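Local coordinates for pyoverdine biosynthesis protein PvcA (Pseudomonas aeruginosa, PDB 3E59) that converts L-tyrosine to its isonitrile, taking the carbon from ribulose 5-phosphate, as a step in the biosynthesis of paerucumarin, at residues Lys17-Tyr22 / Asn94-Arg99; Ile252-His257 / Phe266-Met271; Ser184-Leu189 / Arg229-Ile234; Arg117-Leu122 / Ile234-Ala239. One frame throughout, in Å; residues are numbered along the deposited sequence.

Interaction 1: residues Lys17-Tyr22 / Asn94-Arg99; sequences KELLLY and NHLCQR
E18 lays its aliphatic chain against L96: the two side chains run past each other in opposite directions, and E18 CG comes within 3.6 Å of L96 CD1. This is helix-to-helix packing beside the outer strand of a Rossmann-like parallel sheet. N-terminal helix 11-20 meets helix 84-103, while L19 and L20 also rest on F266 of strand 265-267. Two torsions account for the course of E18. CG stands opposite the backbone N (chi1 -175°), which sends the chain toward the other helix, and a bend at chi2 turns the carboxylate along it toward R99. The resulting salt bridge, R99 NH1 to E18 OE1 at 3.3 Å, is also a weak hydrogen bond, since the N-H points only roughly at the oxygen (133°). The oxygen lies at the edge of the guanidinium, close to its plane, with carboxylate and guanidinium planes turned 32° apart. L96 extends the apolar part of the contact in two directions. Its CD2 approaches L19 CD2 at 4.3 Å, while its CD1 approaches Y22 CE2 at 4.3 Å, obliquely to the ring. F92, one turn before L96 on helix 84-103, meets the Y22 ring edge-to-face. The second carboxylate oxygen, E18 OE2, lies in the plane of the Y22 ring at its edge, 3.8 Å from L96 CD1.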
# COMPACT_ATOMS: atom_id res chain seq x y z
N LYS A 17 -15.89 6.95 10.52
CA LYS A 17 -16.96 6.64 9.56
C LYS A 17 -16.52 7.00 8.14
O LYS A 17 -16.87 6.31 7.18
CB LYS A 17 -18.27 7.34 9.94
N GLU A 18 -15.74 8.08 8.02
CA GLU A 18 -15.10 8.48 6.76
C GLU A 18 -14.11 7.43 6.21
O GLU A 18 -14.07 7.17 5.00
CB GLU A 18 -14.41 9.83 6.95
CG GLU A 18 -13.81 10.42 5.70
CD GLU A 18 -14.86 10.82 4.68
OE1 GLU A 18 -15.86 11.45 5.09
OE2 GLU A 18 -14.69 10.50 3.48
N LEU A 19 -13.32 6.82 7.09
CA LEU A 19 -12.38 5.76 6.70
C LEU A 19 -13.09 4.45 6.39
O LEU A 19 -12.68 3.73 5.49
CB LEU A 19 -11.35 5.51 7.83
CG LEU A 19 -10.60 6.72 8.40
CD1 LEU A 19 -9.86 6.35 9.69
CD2 LEU A 19 -9.63 7.29 7.36
N LEU A 20 -14.14 4.14 7.15
CA LEU A 20 -14.84 2.86 7.06
C LEU A 20 -15.48 2.62 5.69
O LEU A 20 -15.63 1.46 5.28
CB LEU A 20 -15.89 2.75 8.18
CG LEU A 20 -15.39 2.41 9.60
CD1 LEU A 20 -16.51 2.59 10.60
CD2 LEU A 20 -14.84 0.98 9.66
N LEU A 21 -15.87 3.71 5.02
CA LEU A 21 -16.39 3.68 3.65
C LEU A 21 -15.43 3.06 2.64
O LEU A 21 -15.87 2.50 1.63
CB LEU A 21 -16.71 5.09 3.17
CG LEU A 21 -17.79 5.87 3.90
CD1 LEU A 21 -17.69 7.36 3.55
CD2 LEU A 21 -19.20 5.30 3.58
N TYR A 22 -14.12 3.16 2.91
CA TYR A 22 -13.07 2.74 1.98
C TYR A 22 -12.21 1.59 2.51
O TYR A 22 -11.08 1.37 2.04
CB TYR A 22 -12.19 3.95 1.63
CG TYR A 22 -12.98 5.12 1.10
CD1 TYR A 22 -13.45 5.13 -0.22
CD2 TYR A 22 -13.30 6.21 1.92
CE1 TYR A 22 -14.19 6.20 -0.71
CE2 TYR A 22 -14.05 7.27 1.44
CZ TYR A 22 -14.48 7.26 0.12
OH TYR A 22 -15.22 8.31 -0.36
N ASN A 94 -5.60 12.65 -0.80
CA ASN A 94 -5.64 14.07 -0.51
C ASN A 94 -7.06 14.58 -0.22
O ASN A 94 -7.24 15.39 0.69
CB ASN A 94 -4.99 14.90 -1.61
CG ASN A 94 -4.70 16.31 -1.15
OD1 ASN A 94 -3.84 16.52 -0.31
ND2 ASN A 94 -5.46 17.28 -1.67
N HIS A 95 -8.05 14.11 -0.97
CA HIS A 95 -9.42 14.58 -0.78
C HIS A 95 -10.02 14.03 0.51
O HIS A 95 -10.80 14.71 1.16
CB HIS A 95 -10.32 14.25 -1.99
CG HIS A 95 -11.67 14.92 -1.94
ND1 HIS A 95 -12.85 14.21 -1.91
CD2 HIS A 95 -12.01 16.23 -1.90
CE1 HIS A 95 -13.87 15.06 -1.86
NE2 HIS A 95 -13.38 16.29 -1.86
N LEU A 96 -9.64 12.81 0.88
CA LEU A 96 -9.98 12.25 2.18
C LEU A 96 -9.57 13.19 3.34
O LEU A 96 -10.34 13.42 4.27
CB LEU A 96 -9.33 10.87 2.31
CG LEU A 96 -9.61 9.96 3.51
CD1 LEU A 96 -11.05 9.45 3.54
CD2 LEU A 96 -8.67 8.79 3.48
N CYS A 97 -8.36 13.74 3.26
CA CYS A 97 -7.85 14.67 4.27
C CYS A 97 -8.67 15.96 4.28
O CYS A 97 -8.96 16.50 5.36
CB CYS A 97 -6.36 14.99 4.02
SG CYS A 97 -5.20 13.64 4.40
N GLN A 98 -9.05 16.44 3.09
CA GLN A 98 -9.88 17.65 2.94
C GLN A 98 -11.29 17.45 3.54
O GLN A 98 -11.80 18.32 4.25
CB GLN A 98 -9.97 18.08 1.46
CG GLN A 98 -8.63 18.56 0.86
CD GLN A 98 -8.71 18.96 -0.61
OE1 GLN A 98 -9.32 18.27 -1.42
NE2 GLN A 98 -8.08 20.07 -0.95
N ARG A 99 -11.90 16.30 3.26
CA ARG A 99 -13.22 15.98 3.86
C ARG A 99 -13.20 15.95 5.40
O ARG A 99 -14.14 16.41 6.03
CB ARG A 99 -13.78 14.67 3.31
CG ARG A 99 -14.08 14.71 1.82
CD ARG A 99 -15.08 13.65 1.39
NE ARG A 99 -16.40 14.23 1.12
CZ ARG A 99 -17.42 14.23 1.98
NH1 ARG A 99 -17.30 13.68 3.19
NH2 ARG A 99 -18.56 14.79 1.63

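Interaction 2: residues Ile252-His257 / Phe266-Met271; sequences IRLSIH and FGIHMM. With PO4 (phosphate ion), chain E.
L254 carries CG opposite its carbonyl carbon (chi1 -55°) and F266 carries CG opposite its backbone N (chi1 -177°); these settings lay the two side chains side by side, pointing the same way, with L254 CD2 4.1 Å from F266 CD1. The backbones beneath them are hydrogen-bonded from F266 N to R253 O at 2.8 Å, weakly from S255 N to F266 O, and from I268 N to S255 O at 3.0 Å. L254 pairs with F266 and S255 with G267 in parallel register. This is the edge of a Rossmann-like sheet, where strand 265-267 is outermost and strand 252-255 has strand 60-64 on its other flank. On the side of S255, away from L254 and F266, a phosphate ion is gripped by S255 OG to O3 (2.6 Å), by R253 NH1 to O3, nearly straight at 172°, by R253 NH2 to O4 (2.8 Å) and by H257 ND1 to O1 (2.9 Å); K265 and Q259 add further bonds. Although the ion probably came from the crystallisation liquor, its site is consistent with a pocket for the phosphate of ribulose 5-phosphate. S255 OG also accepts H257 N at 3.2 Å, an ST turn that ties the serine to the histidine backbone.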
# COMPACT_ATOMS: atom_id res chain seq x y z
N ILE A 252 -2.32 7.31 13.03
CA ILE A 252 -3.26 6.27 12.63
C ILE A 252 -2.57 5.49 11.52
O ILE A 252 -2.11 6.07 10.54
CB ILE A 252 -4.63 6.84 12.14
CG1 ILE A 252 -5.19 7.92 13.10
CG2 ILE A 252 -5.64 5.72 11.86
CD1 ILE A 252 -5.23 7.52 14.55
N ARG A 253 -2.50 4.18 11.70
CA ARG A 253 -1.77 3.31 10.81
C ARG A 253 -2.66 2.76 9.67
O ARG A 253 -3.49 1.85 9.87
CB ARG A 253 -1.15 2.18 11.64
CG ARG A 253 -0.31 1.15 10.87
CD ARG A 253 0.91 1.75 10.13
NE ARG A 253 1.89 0.67 9.92
CZ ARG A 253 1.75 -0.28 9.00
NH1 ARG A 253 0.70 -0.27 8.19
NH2 ARG A 253 2.64 -1.25 8.91
N LEU A 254 -2.50 3.33 8.47
CA LEU A 254 -3.20 2.81 7.30
C LEU A 254 -2.38 1.73 6.63
O LEU A 254 -1.19 1.56 6.93
CB LEU A 254 -3.53 3.92 6.29
CG LEU A 254 -4.32 5.15 6.75
CD1 LEU A 254 -4.31 6.16 5.63
CD2 LEU A 254 -5.76 4.81 7.18
N SER A 255 -3.02 0.98 5.73
CA SER A 255 -2.39 -0.15 5.05
C SER A 255 -3.05 -0.31 3.69
O SER A 255 -4.16 0.18 3.49
CB SER A 255 -2.56 -1.43 5.87
OG SER A 255 -1.83 -2.51 5.33
N ILE A 256 -2.36 -0.96 2.76
CA ILE A 256 -2.96 -1.34 1.48
C ILE A 256 -3.25 -2.83 1.41
O ILE A 256 -3.56 -3.36 0.32
CB ILE A 256 -2.15 -0.81 0.23
CG1 ILE A 256 -0.64 -1.02 0.37
CG2 ILE A 256 -2.43 0.65 0.03
CD1 ILE A 256 -0.19 -2.44 0.16
N HIS A 257 -3.13 -3.50 2.56
CA HIS A 257 -3.63 -4.86 2.76
C HIS A 257 -4.86 -4.85 3.65
O HIS A 257 -4.97 -4.02 4.55
CB HIS A 257 -2.60 -5.75 3.45
CG HIS A 257 -1.27 -5.75 2.79
ND1 HIS A 257 -0.10 -5.59 3.50
CD2 HIS A 257 -0.92 -5.89 1.49
CE1 HIS A 257 0.92 -5.64 2.66
NE2 HIS A 257 0.45 -5.83 1.44
N PHE A 266 -5.12 -0.40 9.55
CA PHE A 266 -6.43 -0.22 8.94
C PHE A 266 -6.30 -0.22 7.41
O PHE A 266 -5.75 0.72 6.83
CB PHE A 266 -7.04 1.10 9.41
CG PHE A 266 -8.43 1.36 8.88
CD1 PHE A 266 -8.63 1.87 7.60
CD2 PHE A 266 -9.55 1.11 9.68
CE1 PHE A 266 -9.90 2.12 7.10
CE2 PHE A 266 -10.83 1.36 9.21
CZ PHE A 266 -11.01 1.86 7.91
N GLY A 267 -6.79 -1.27 6.75
CA GLY A 267 -6.71 -1.36 5.28
C GLY A 267 -7.66 -0.39 4.59
O GLY A 267 -8.83 -0.29 4.96
N ILE A 268 -7.16 0.32 3.59
CA ILE A 268 -7.95 1.36 2.93
C ILE A 268 -7.82 1.30 1.40
O ILE A 268 -6.73 1.07 0.86
CB ILE A 268 -7.59 2.79 3.47
CG1 ILE A 268 -8.59 3.84 2.98
CG2 ILE A 268 -6.14 3.18 3.13
CD1 ILE A 268 -8.68 5.07 3.87
N HIS A 269 -8.95 1.49 0.72
CA HIS A 269 -9.00 1.56 -0.73
C HIS A 269 -8.75 2.97 -1.21
O HIS A 269 -9.02 3.94 -0.49
CB HIS A 269 -10.34 1.04 -1.26
CG HIS A 269 -10.44 -0.46 -1.30
ND1 HIS A 269 -9.75 -1.23 -2.22
CD2 HIS A 269 -11.18 -1.32 -0.58
CE1 HIS A 269 -10.05 -2.50 -2.04
NE2 HIS A 269 -10.93 -2.59 -1.06
N MET A 270 -8.20 3.08 -2.41
CA MET A 270 -7.84 4.38 -3.00
C MET A 270 -8.49 4.62 -4.38
O MET A 270 -8.44 5.74 -4.90
CB MET A 270 -6.32 4.50 -3.12
CG MET A 270 -5.55 4.45 -1.81
SD MET A 270 -3.78 4.53 -2.11
CE MET A 270 -3.52 3.01 -3.03
N MET A 271 -9.07 3.58 -4.96
CA MET A 271 -9.86 3.63 -6.21
C MET A 271 -10.83 2.47 -6.09
O MET A 271 -10.52 1.48 -5.42
CB MET A 271 -9.01 3.33 -7.44
CG MET A 271 -8.11 4.44 -7.91
SD MET A 271 -7.10 3.89 -9.30
CE MET A 271 -8.31 3.82 -10.61
P PO4 E . 1.52 -3.80 6.34
O1 PO4 E . 0.64 -5.02 6.26
O2 PO4 E . 2.59 -3.92 5.27
O3 PO4 E . 0.66 -2.54 6.13
O4 PO4 E . 2.22 -3.75 7.67

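Interaction 3: residues Ser184-Leu189 / Arg229-Ile234; sequences SIRETL and RAYGVI
Two helices of the all-helical region built around long helix 219-247 cross here almost at right angles: the axes of segments 184-189 and 229-234 approach to 9.9 Å and make an angle of 92°. I185, L189, Y231 and I234 supply the apolar contacts. I185 CG2 reaches I234 CG2 at 3.8 Å and lies equally close, 3.8 Å, to the backbone Y231 O. L189 divides its two methyls between partners, CD1 meeting Y231 CD1 at 3.8 Å, obliquely to the ring, and CD2 meeting I234 CG2 at 4.1 Å. R186 crosses the far end of the tyrosine. Its CB and CG pass by Y231 CE1; with CG opposite the backbone N (chi1 177°) and the chain extended to NE, the guanidinium is carried to the hydroxyl, where NH1 donates to Y231 OH at 2.9 Å. That bond is bent (140°), yet the hydroxyl oxygen sits in the guanidinium plane, which stands nearly perpendicular to the ring. The tyrosine is thereby held at its hydroxyl by R186, and its ring also stacks with Y199 of helix 193-210. L189 and I234 touch that third helix too. The geometry is that of near-orthogonal helix packing, with a buried apolar centre and a polar bond at its margin.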
# COMPACT_ATOMS: atom_id res chain seq x y z
N SER A 184 10.81 -16.80 13.07
CA SER A 184 9.75 -16.14 13.83
C SER A 184 8.67 -15.49 12.94
O SER A 184 7.51 -15.42 13.33
CB SER A 184 10.34 -15.13 14.82
OG SER A 184 9.59 -13.93 14.80
N ILE A 185 9.04 -15.00 11.76
CA ILE A 185 8.03 -14.48 10.82
C ILE A 185 7.05 -15.60 10.47
O ILE A 185 5.83 -15.42 10.53
CB ILE A 185 8.67 -13.91 9.52
CG1 ILE A 185 9.57 -12.71 9.85
CG2 ILE A 185 7.59 -13.55 8.47
CD1 ILE A 185 8.84 -11.48 10.37
N ARG A 186 7.61 -16.76 10.16
CA ARG A 186 6.82 -17.95 9.85
C ARG A 186 5.89 -18.37 10.99
O ARG A 186 4.73 -18.67 10.75
CB ARG A 186 7.75 -19.10 9.45
CG ARG A 186 7.01 -20.41 9.18
CD ARG A 186 7.92 -21.44 8.54
NE ARG A 186 7.42 -22.78 8.84
CZ ARG A 186 6.44 -23.37 8.16
NH1 ARG A 186 5.87 -22.74 7.14
NH2 ARG A 186 6.05 -24.58 8.50
N GLU A 187 6.40 -18.41 12.22
CA GLU A 187 5.59 -18.80 13.39
C GLU A 187 4.37 -17.88 13.57
O GLU A 187 3.26 -18.36 13.84
CB GLU A 187 6.46 -18.88 14.67
CG GLU A 187 5.66 -19.18 15.95
CD GLU A 187 6.53 -19.67 17.12
OE1 GLU A 187 7.78 -19.47 17.10
OE2 GLU A 187 5.96 -20.27 18.07
N THR A 188 4.60 -16.58 13.42
CA THR A 188 3.54 -15.56 13.46
C THR A 188 2.49 -15.75 12.35
O THR A 188 1.29 -15.73 12.62
CB THR A 188 4.14 -14.12 13.38
OG1 THR A 188 5.17 -13.98 14.37
CG2 THR A 188 3.08 -13.05 13.62
N LEU A 189 2.92 -15.94 11.11
CA LEU A 189 1.98 -16.16 9.98
C LEU A 189 1.10 -17.38 10.23
O LEU A 189 -0.11 -17.34 9.98
CB LEU A 189 2.71 -16.28 8.62
CG LEU A 189 3.51 -15.05 8.16
CD1 LEU A 189 4.44 -15.34 6.95
CD2 LEU A 189 2.59 -13.86 7.89
N ARG A 229 10.32 -16.51 -1.07
CA ARG A 229 10.53 -15.07 -1.01
C ARG A 229 9.46 -14.29 -0.26
O ARG A 229 9.76 -13.23 0.29
CB ARG A 229 10.76 -14.47 -2.41
CG ARG A 229 12.17 -14.74 -2.93
CD ARG A 229 12.46 -14.04 -4.23
NE ARG A 229 11.59 -14.54 -5.28
CZ ARG A 229 10.76 -13.80 -6.00
NH1 ARG A 229 10.70 -12.49 -5.83
NH2 ARG A 229 10.01 -14.38 -6.93
N ALA A 230 8.24 -14.82 -0.20
CA ALA A 230 7.14 -14.17 0.53
C ALA A 230 7.43 -13.99 2.03
O ALA A 230 7.03 -12.99 2.60
CB ALA A 230 5.82 -14.91 0.31
N TYR A 231 8.12 -14.94 2.65
CA TYR A 231 8.59 -14.76 4.04
C TYR A 231 9.49 -13.52 4.20
O TYR A 231 9.33 -12.75 5.15
CB TYR A 231 9.35 -16.00 4.53
CG TYR A 231 8.47 -17.22 4.72
CD1 TYR A 231 7.49 -17.23 5.71
CD2 TYR A 231 8.61 -18.36 3.91
CE1 TYR A 231 6.67 -18.34 5.91
CE2 TYR A 231 7.79 -19.49 4.11
CZ TYR A 231 6.82 -19.45 5.11
OH TYR A 231 5.98 -20.50 5.36
N GLY A 232 10.44 -13.35 3.28
CA GLY A 232 11.36 -12.21 3.30
C GLY A 232 10.66 -10.87 3.14
O GLY A 232 10.94 -9.91 3.87
N VAL A 233 9.74 -10.80 2.18
CA VAL A 233 8.96 -9.58 1.93
C VAL A 233 8.14 -9.15 3.15
O VAL A 233 8.15 -7.97 3.53
CB VAL A 233 8.05 -9.74 0.67
CG1 VAL A 233 7.13 -8.53 0.47
CG2 VAL A 233 8.90 -9.95 -0.56
N ILE A 234 7.43 -10.10 3.76
CA ILE A 234 6.71 -9.87 5.01
C ILE A 234 7.67 -9.39 6.10
O ILE A 234 7.37 -8.43 6.83
CB ILE A 234 5.97 -11.16 5.47
CG1 ILE A 234 4.97 -11.67 4.42
CG2 ILE A 234 5.29 -10.97 6.80
CD1 ILE A 234 3.96 -10.65 4.00

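Interaction 4: residues Arg117-Leu122 / Ile234-Ala239; sequences RVFGDL and IQRSWA
V118 meets R236 with both side chain and backbone. Its CG2 packs on R236 CB at 3.9 Å, the two side chains sliding past each other in opposite directions, and its carbonyl oxygen accepts a hydrogen bond from R236 NH1 (3.2 Å, 163° at the hydrogen). The donor lies in the carbonyl plane and the oxygen in the guanidinium plane, a coplanar geometry that would help to hold the guanidinium in this orientation. R236 CG lies 3.5 Å from V118 O, and the bend at chi2 (-59°) keeps CD alongside the same oxygen, equally close, before the chain runs on to NH1. F119 comes next. R236 NH1 is also 3.2 Å from F119 O, but the angle is too poor for a hydrogen bond. The ring turns back toward helix 219-247, placing CD2 3.9 Å from R236 CB and CE2 3.4 Å from S237 OG. That hydroxyl oxygen sits at the ring edge, in its plane, and is hydrogen-bonded to V233 O one turn earlier. V118 CG2 lies above one face of the phenyl ring, offset toward its rim. G120 then leaves helical geometry with positive phi (71°), and the chain turns to bring L122 back to the arginine. L122 CD1 rests over the centre of one guanidinium face, 3.9 Å from R236 CZ, at about a right angle to the arginine chain. The arrangement is typical of a short, weakly bonded helical turn followed by a glycine of positive phi, here with an arginine of a neighbouring long helix bonded to one of its last carbonyls.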
# COMPACT_ATOMS: atom_id res chain seq x y z
N ARG A 117 12.38 0.94 -1.06
CA ARG A 117 13.75 0.71 -0.67
C ARG A 117 13.92 -0.48 0.27
O ARG A 117 15.00 -1.05 0.31
CB ARG A 117 14.36 1.98 -0.06
CG ARG A 117 15.90 1.98 0.01
CD ARG A 117 16.52 2.20 -1.36
NE ARG A 117 16.32 3.56 -1.85
CZ ARG A 117 16.47 3.94 -3.11
NH1 ARG A 117 16.82 3.06 -4.04
NH2 ARG A 117 16.27 5.21 -3.45
N VAL A 118 12.88 -0.86 1.01
CA VAL A 118 13.01 -1.88 2.07
C VAL A 118 13.28 -3.31 1.56
O VAL A 118 13.93 -4.10 2.25
CB VAL A 118 11.83 -1.87 3.13
CG1 VAL A 118 11.41 -0.45 3.51
CG2 VAL A 118 10.64 -2.68 2.68
N PHE A 119 12.81 -3.62 0.35
CA PHE A 119 12.84 -5.00 -0.18
C PHE A 119 14.19 -5.44 -0.77
O PHE A 119 14.69 -6.54 -0.47
CB PHE A 119 11.71 -5.22 -1.18
CG PHE A 119 10.35 -4.88 -0.62
CD1 PHE A 119 9.52 -3.97 -1.28
CD2 PHE A 119 9.89 -5.47 0.56
CE1 PHE A 119 8.26 -3.65 -0.77
CE2 PHE A 119 8.63 -5.14 1.07
CZ PHE A 119 7.82 -4.23 0.41
N GLY A 120 14.77 -4.58 -1.60
CA GLY A 120 16.01 -4.90 -2.28
C GLY A 120 15.79 -5.95 -3.34
O GLY A 120 14.89 -5.82 -4.17
N ASP A 121 16.61 -6.99 -3.27
CA ASP A 121 16.59 -8.08 -4.25
C ASP A 121 15.41 -9.03 -4.08
O ASP A 121 15.28 -9.99 -4.85
CB ASP A 121 17.93 -8.86 -4.24
CG ASP A 121 18.17 -9.61 -2.92
OD1 ASP A 121 17.36 -10.50 -2.56
OD2 ASP A 121 19.20 -9.34 -2.25
N LEU A 122 14.57 -8.78 -3.08
CA LEU A 122 13.46 -9.69 -2.79
C LEU A 122 12.34 -9.59 -3.82
O LEU A 122 11.76 -10.61 -4.20
CB LEU A 122 12.93 -9.54 -1.35
CG LEU A 122 13.67 -10.30 -0.24
CD1 LEU A 122 13.28 -9.75 1.12
CD2 LEU A 122 13.44 -11.84 -0.30
N ILE A 234 7.43 -10.10 3.76
CA ILE A 234 6.71 -9.87 5.01
C ILE A 234 7.67 -9.39 6.10
O ILE A 234 7.37 -8.43 6.83
CB ILE A 234 5.97 -11.16 5.47
CG1 ILE A 234 4.97 -11.67 4.42
CG2 ILE A 234 5.29 -10.97 6.80
CD1 ILE A 234 3.96 -10.65 4.00
N GLN A 235 8.83 -10.05 6.21
CA GLN A 235 9.85 -9.67 7.21
C GLN A 235 10.22 -8.20 7.05
O GLN A 235 10.22 -7.45 8.02
CB GLN A 235 11.11 -10.55 7.10
CG GLN A 235 12.18 -10.23 8.14
CD GLN A 235 13.54 -10.76 7.76
OE1 GLN A 235 13.98 -10.61 6.61
NE2 GLN A 235 14.23 -11.38 8.72
N ARG A 236 10.54 -7.79 5.82
CA ARG A 236 10.85 -6.39 5.52
C ARG A 236 9.69 -5.43 5.77
O ARG A 236 9.89 -4.36 6.37
CB ARG A 236 11.35 -6.21 4.08
CG ARG A 236 12.59 -7.02 3.73
CD ARG A 236 13.79 -6.69 4.62
NE ARG A 236 14.82 -7.70 4.43
CZ ARG A 236 15.71 -7.70 3.44
NH1 ARG A 236 15.71 -6.73 2.53
NH2 ARG A 236 16.59 -8.69 3.36
N SER A 237 8.50 -5.79 5.31
CA SER A 237 7.31 -4.95 5.52
C SER A 237 7.03 -4.77 7.00
O SER A 237 6.69 -3.67 7.43
CB SER A 237 6.06 -5.55 4.86
OG SER A 237 6.29 -5.76 3.48
N TRP A 238 7.16 -5.85 7.77
CA TRP A 238 6.93 -5.77 9.21
C TRP A 238 8.03 -4.99 9.93
O TRP A 238 7.74 -4.22 10.85
CB TRP A 238 6.72 -7.15 9.84
CG TRP A 238 5.40 -7.84 9.50
CD1 TRP A 238 4.34 -7.34 8.77
CD2 TRP A 238 5.01 -9.16 9.92
NE1 TRP A 238 3.33 -8.27 8.70
CE2 TRP A 238 3.71 -9.39 9.40
CE3 TRP A 238 5.63 -10.16 10.69
CZ2 TRP A 238 3.02 -10.61 9.63
CZ3 TRP A 238 4.94 -11.37 10.91
CH2 TRP A 238 3.65 -11.57 10.37
N ALA A 239 9.29 -5.20 9.54
CA ALA A 239 10.41 -4.39 10.05
C ALA A 239 10.17 -2.89 9.78
O ALA A 239 10.29 -2.07 10.68
CB ALA A 239 11.74 -4.84 9.43

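Interactions 1 and 2 form one continuous patch at the sheet edge, their centres 11 Å apart: L96 CD2 packs on I268 CD1 at 3.7 Å, and the backbones of Y22 and H269 are probably hydrogen-bonded. Interactions 3 and 4, also 11 Å between centres, share I234 on helix 219-247 and are tied by R229 NH1 to L122 O at 2.7 Å; W238 packs on I185 and L189. Interactions 1 and 3 lie on opposite sides of the chain's centre. Helix 219-247 runs on to strand 252-255, and the phosphate of interaction 2 lies about 4 Å from the S237 side chain of interaction 4, consistent with a pocket between helix and sheet.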